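Local coordinates for nitronate monooxygenase family protein (Pseudomonas aeruginosa, PDB 4QIT) that uses flavin mononucleotide and molecular oxygen to oxidise alkyl nitronates, with the toxin propionate 3-nitronate as its presumed physiological substrate, at residues Val148-Ala162 and Glu172-Ile184. The protein carries 1 engineered substitution. Residues are numbered along the deposited sequence; the frame is centred on the assembly and turned at random.
Sequences VRALQAVGIRVLVCA and EAAGADAVVAQGI. With FMN (flavin mononucleotide), chain C.
Gln152 and Asp177 meet from opposite directions where helix 145-153 lies against the turn leading into strand 178-182. The glutamine chain, extended beyond CG, lays its amide nitrogen into the hollow between the Gly175 carbonyl and the aspartate: NE2 gives one hydrogen to Gly175 O (2.9 Å) and the other to Asp177 OD2 (3.0 Å), reaching the latter from above the carboxylate plane. On its anti side the same OD2 takes Val158 N at 2.8 Å, while Asp177 N returns a bond to Val158 O. Gly175, at positive phi, is the turning point of a Schellman motif after helix 165-173; with no side chain there, Arg149 NH2 comes over the Gly175 CA, and Val148 CG1 lies against the Gly175 carbonyl oxygen. The forked Val148 side chain straddles Ala174 O, a buried carbonyl without a polar partner.

Beyond this turn, strands 157-162 and 178-182 run parallel as neighbours in the TIM barrel, joined by helix 165-173 in a right-handed beta-alpha-beta crossover. On the face toward that helix the bumps are small: Val160 CG2 rests on Ala176 CB (4.1 Å), and Val179, with CG2 anti to its own N, pushes that methyl against Ala162 CB (3.7 Å). On the other face Leu159 spreads its two branches, CD2 onto Ala178 CB (3.6 Å) and CD1 onto Val180 CG2. Farther along, Cys161 SG settles against Gln182 CB (3.5 Å). The Gln182 amide continues to the flavin mononucleotide, NE2 donating to ribityl O3' at 3.1 Å; OE1 accepts from Gly191 N, and NE2 also gives a hydrogen bond to Ser189 O, which fixes the amide's rotation.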
# COMPACT_ATOMS: atom_id res chain seq x y z
N VAL A 148 -5.25 21.73 -21.06
CA VAL A 148 -4.21 20.74 -21.37
C VAL A 148 -3.78 20.90 -22.83
O VAL A 148 -2.59 20.89 -23.13
CB VAL A 148 -4.72 19.30 -21.15
CG1 VAL A 148 -3.69 18.28 -21.61
CG2 VAL A 148 -5.09 19.07 -19.68
N ARG A 149 -4.77 21.06 -23.72
CA ARG A 149 -4.50 21.27 -25.14
C ARG A 149 -3.69 22.53 -25.42
O ARG A 149 -2.80 22.53 -26.27
CB ARG A 149 -5.82 21.34 -25.91
CG ARG A 149 -6.54 20.00 -26.05
CD ARG A 149 -5.70 18.99 -26.80
NE ARG A 149 -6.32 17.67 -26.81
CZ ARG A 149 -5.71 16.55 -27.18
NH1 ARG A 149 -4.44 16.60 -27.57
NH2 ARG A 149 -6.35 15.39 -27.15
N ALA A 150 -4.03 23.61 -24.72
CA ALA A 150 -3.32 24.87 -24.90
C ALA A 150 -1.83 24.73 -24.57
O ALA A 150 -0.98 25.27 -25.28
CB ALA A 150 -3.96 25.95 -24.05
N LEU A 151 -1.52 24.01 -23.50
CA LEU A 151 -0.13 23.74 -23.13
C LEU A 151 0.56 22.90 -24.20
O LEU A 151 1.70 23.17 -24.58
CB LEU A 151 -0.07 23.03 -21.78
CG LEU A 151 -0.53 23.84 -20.57
CD1 LEU A 151 -0.87 22.94 -19.39
CD2 LEU A 151 0.54 24.84 -20.16
N GLN A 152 -0.14 21.88 -24.68
CA GLN A 152 0.42 20.98 -25.68
C GLN A 152 0.66 21.71 -27.00
O GLN A 152 1.58 21.37 -27.74
CB GLN A 152 -0.49 19.76 -25.85
CG GLN A 152 -0.46 18.82 -24.63
CD GLN A 152 -1.60 17.82 -24.61
OE1 GLN A 152 -2.71 18.10 -25.07
NE2 GLN A 152 -1.34 16.64 -24.04
N ALA A 153 -0.16 22.72 -27.27
CA ALA A 153 -0.07 23.48 -28.52
C ALA A 153 1.27 24.21 -28.66
O ALA A 153 1.72 24.48 -29.77
CB ALA A 153 -1.23 24.47 -28.61
N VAL A 154 1.90 24.54 -27.53
CA VAL A 154 3.21 25.18 -27.56
C VAL A 154 4.33 24.19 -27.22
O VAL A 154 5.45 24.60 -26.88
CB VAL A 154 3.27 26.43 -26.65
CG1 VAL A 154 2.31 27.50 -27.14
CG2 VAL A 154 2.97 26.07 -25.21
N GLY A 155 4.02 22.90 -27.31
CA GLY A 155 5.04 21.87 -27.22
C GLY A 155 5.25 21.25 -25.86
O GLY A 155 6.07 20.33 -25.72
N ILE A 156 4.52 21.72 -24.85
CA ILE A 156 4.66 21.21 -23.49
C ILE A 156 4.06 19.81 -23.33
O ILE A 156 2.95 19.54 -23.81
CB ILE A 156 3.98 22.17 -22.48
CG1 ILE A 156 4.56 23.58 -22.61
CG2 ILE A 156 4.10 21.63 -21.05
CD1 ILE A 156 3.75 24.65 -21.91
N ARG A 157 4.79 18.91 -22.67
CA ARG A 157 4.24 17.60 -22.31
C ARG A 157 3.51 17.72 -20.98
O ARG A 157 4.02 18.34 -20.05
CB ARG A 157 5.34 16.55 -22.18
CG ARG A 157 6.23 16.41 -23.41
CD ARG A 157 5.44 16.05 -24.64
NE ARG A 157 6.32 15.69 -25.74
CZ ARG A 157 5.95 15.67 -27.02
NH1 ARG A 157 4.71 15.99 -27.36
NH2 ARG A 157 6.82 15.33 -27.96
N VAL A 158 2.31 17.14 -20.89
CA VAL A 158 1.48 17.29 -19.69
C VAL A 158 1.31 15.97 -18.94
O VAL A 158 0.87 14.96 -19.51
CB VAL A 158 0.08 17.85 -20.03
CG1 VAL A 158 -0.80 17.90 -18.77
CG2 VAL A 158 0.21 19.24 -20.65
N LEU A 159 1.68 15.98 -17.66
CA LEU A 159 1.52 14.80 -16.80
C LEU A 159 0.48 15.10 -15.73
O LEU A 159 0.38 16.24 -15.25
CB LEU A 159 2.83 14.44 -16.10
CG LEU A 159 4.13 14.27 -16.89
CD1 LEU A 159 5.07 13.35 -16.12
CD2 LEU A 159 3.92 13.76 -18.29
N VAL A 160 -0.29 14.09 -15.33
CA VAL A 160 -1.20 14.23 -14.20
C VAL A 160 -1.09 13.01 -13.29
O VAL A 160 -1.02 11.88 -13.77
CB VAL A 160 -2.68 14.41 -14.65
CG1 VAL A 160 -3.58 14.67 -13.44
CG2 VAL A 160 -2.83 15.54 -15.65
N CYS A 161 -1.06 13.24 -11.98
CA CYS A 161 -1.02 12.16 -11.02
C CYS A 161 -2.40 11.52 -10.82
O CYS A 161 -3.43 12.23 -10.77
CB CYS A 161 -0.52 12.70 -9.69
SG CYS A 161 -0.44 11.49 -8.38
N ALA A 162 -2.44 10.20 -10.72
CA ALA A 162 -3.67 9.48 -10.38
C ALA A 162 -3.36 8.39 -9.37
O ALA A 162 -2.26 7.83 -9.39
CB ALA A 162 -4.30 8.88 -11.62
N GLU A 172 -6.85 10.43 -18.77
CA GLU A 172 -6.93 10.11 -20.18
C GLU A 172 -7.91 11.05 -20.88
O GLU A 172 -7.60 11.58 -21.95
CB GLU A 172 -7.35 8.65 -20.39
CG GLU A 172 -6.31 7.64 -19.97
CD GLU A 172 -6.85 6.22 -19.94
OE1 GLU A 172 -6.08 5.31 -19.56
OE2 GLU A 172 -8.04 6.02 -20.28
N ALA A 173 -9.06 11.27 -20.25
CA ALA A 173 -10.09 12.14 -20.84
C ALA A 173 -9.66 13.60 -20.92
O ALA A 173 -10.16 14.36 -21.75
CB ALA A 173 -11.40 12.00 -20.07
N ALA A 174 -8.73 14.00 -20.05
CA ALA A 174 -8.20 15.35 -20.04
C ALA A 174 -7.18 15.55 -21.16
O ALA A 174 -6.78 16.68 -21.46
CB ALA A 174 -7.56 15.65 -18.68
N GLY A 175 -6.74 14.45 -21.75
CA GLY A 175 -5.82 14.51 -22.88
C GLY A 175 -4.34 14.55 -22.53
O GLY A 175 -3.51 14.88 -23.38
N ALA A 176 -4.00 14.19 -21.29
CA ALA A 176 -2.60 14.24 -20.84
C ALA A 176 -1.69 13.31 -21.64
O ALA A 176 -2.15 12.32 -22.22
CB ALA A 176 -2.50 13.92 -19.35
N ASP A 177 -0.40 13.63 -21.66
CA ASP A 177 0.60 12.80 -22.32
C ASP A 177 1.02 11.57 -21.50
O ASP A 177 1.47 10.58 -22.06
CB ASP A 177 1.84 13.63 -22.64
CG ASP A 177 1.54 14.75 -23.62
OD1 ASP A 177 1.44 14.46 -24.83
OD2 ASP A 177 1.40 15.92 -23.20
N ALA A 178 0.89 11.66 -20.18
CA ALA A 178 1.25 10.55 -19.31
C ALA A 178 0.56 10.65 -17.96
O ALA A 178 0.18 11.74 -17.53
CB ALA A 178 2.77 10.47 -19.12
N VAL A 179 0.40 9.50 -17.31
CA VAL A 179 -0.19 9.44 -15.97
C VAL A 179 0.90 9.05 -14.99
O VAL A 179 1.70 8.14 -15.24
CB VAL A 179 -1.40 8.46 -15.92
CG1 VAL A 179 -0.98 7.02 -16.25
CG2 VAL A 179 -2.07 8.52 -14.54
N VAL A 180 0.97 9.79 -13.88
CA VAL A 180 1.87 9.43 -12.79
C VAL A 180 1.07 8.62 -11.79
O VAL A 180 0.19 9.15 -11.10
CB VAL A 180 2.47 10.67 -12.11
CG1 VAL A 180 3.39 10.25 -10.97
CG2 VAL A 180 3.23 11.53 -13.13
N ALA A 181 1.35 7.33 -11.73
CA ALA A 181 0.62 6.41 -10.88
C ALA A 181 1.21 6.47 -9.49
O ALA A 181 2.29 5.91 -9.25
CB ALA A 181 0.74 5.02 -11.44
N GLN A 182 0.50 7.11 -8.57
CA GLN A 182 1.00 7.26 -7.21
C GLN A 182 0.44 6.18 -6.29
O GLN A 182 -0.76 6.19 -5.96
CB GLN A 182 0.64 8.64 -6.65
CG GLN A 182 1.31 8.92 -5.33
CD GLN A 182 0.64 10.05 -4.55
OE1 GLN A 182 -0.56 9.99 -4.30
NE2 GLN A 182 1.41 11.07 -4.16
N GLY A 183 1.32 5.29 -5.85
CA GLY A 183 0.94 4.23 -4.94
C GLY A 183 0.88 4.73 -3.50
O GLY A 183 1.38 5.82 -3.17
N ILE A 184 0.29 3.90 -2.63
CA ILE A 184 0.13 4.23 -1.22
C ILE A 184 1.49 4.48 -0.55
O ILE A 184 1.57 5.24 0.42
CB ILE A 184 -0.69 3.15 -0.46
CG1 ILE A 184 -1.26 3.69 0.86
CG2 ILE A 184 0.15 1.92 -0.18
CD1 ILE A 184 -2.13 4.91 0.72
N1 FMN C . 3.77 15.86 -5.48
C2 FMN C . 3.24 16.97 -6.11
O2 FMN C . 2.49 16.82 -7.07
N3 FMN C . 3.56 18.25 -5.70
C4 FMN C . 4.40 18.41 -4.62
O4 FMN C . 4.70 19.53 -4.21
C4A FMN C . 4.92 17.30 -3.98
N5 FMN C . 5.75 17.50 -2.91
C5A FMN C . 6.31 16.43 -2.26
C6 FMN C . 7.16 16.68 -1.19
C7 FMN C . 7.75 15.64 -0.51
C7M FMN C . 8.68 15.99 0.63
C8 FMN C . 7.48 14.32 -0.88
C8M FMN C . 8.11 13.18 -0.14
C9 FMN C . 6.62 14.07 -1.96
C9A FMN C . 6.03 15.13 -2.66
N10 FMN C . 5.18 14.91 -3.75
C10 FMN C . 4.62 16.01 -4.40
C1' FMN C . 4.83 13.51 -4.18
C2' FMN C . 5.73 12.99 -5.29
O2' FMN C . 5.36 13.59 -6.51
C3' FMN C . 5.59 11.49 -5.45
O3' FMN C . 4.24 11.08 -5.46
C4' FMN C . 6.26 10.83 -4.26
O4' FMN C . 7.40 11.58 -3.90
C5' FMN C . 6.69 9.43 -4.66
O5' FMN C . 6.92 8.78 -3.45
P FMN C . 8.40 8.51 -2.91
O1P FMN C . 9.36 8.53 -4.07
O2P FMN C . 8.35 7.20 -2.19
O3P FMN C . 8.69 9.64 -1.99
O HOH W 1 2.47 17.35 -25.88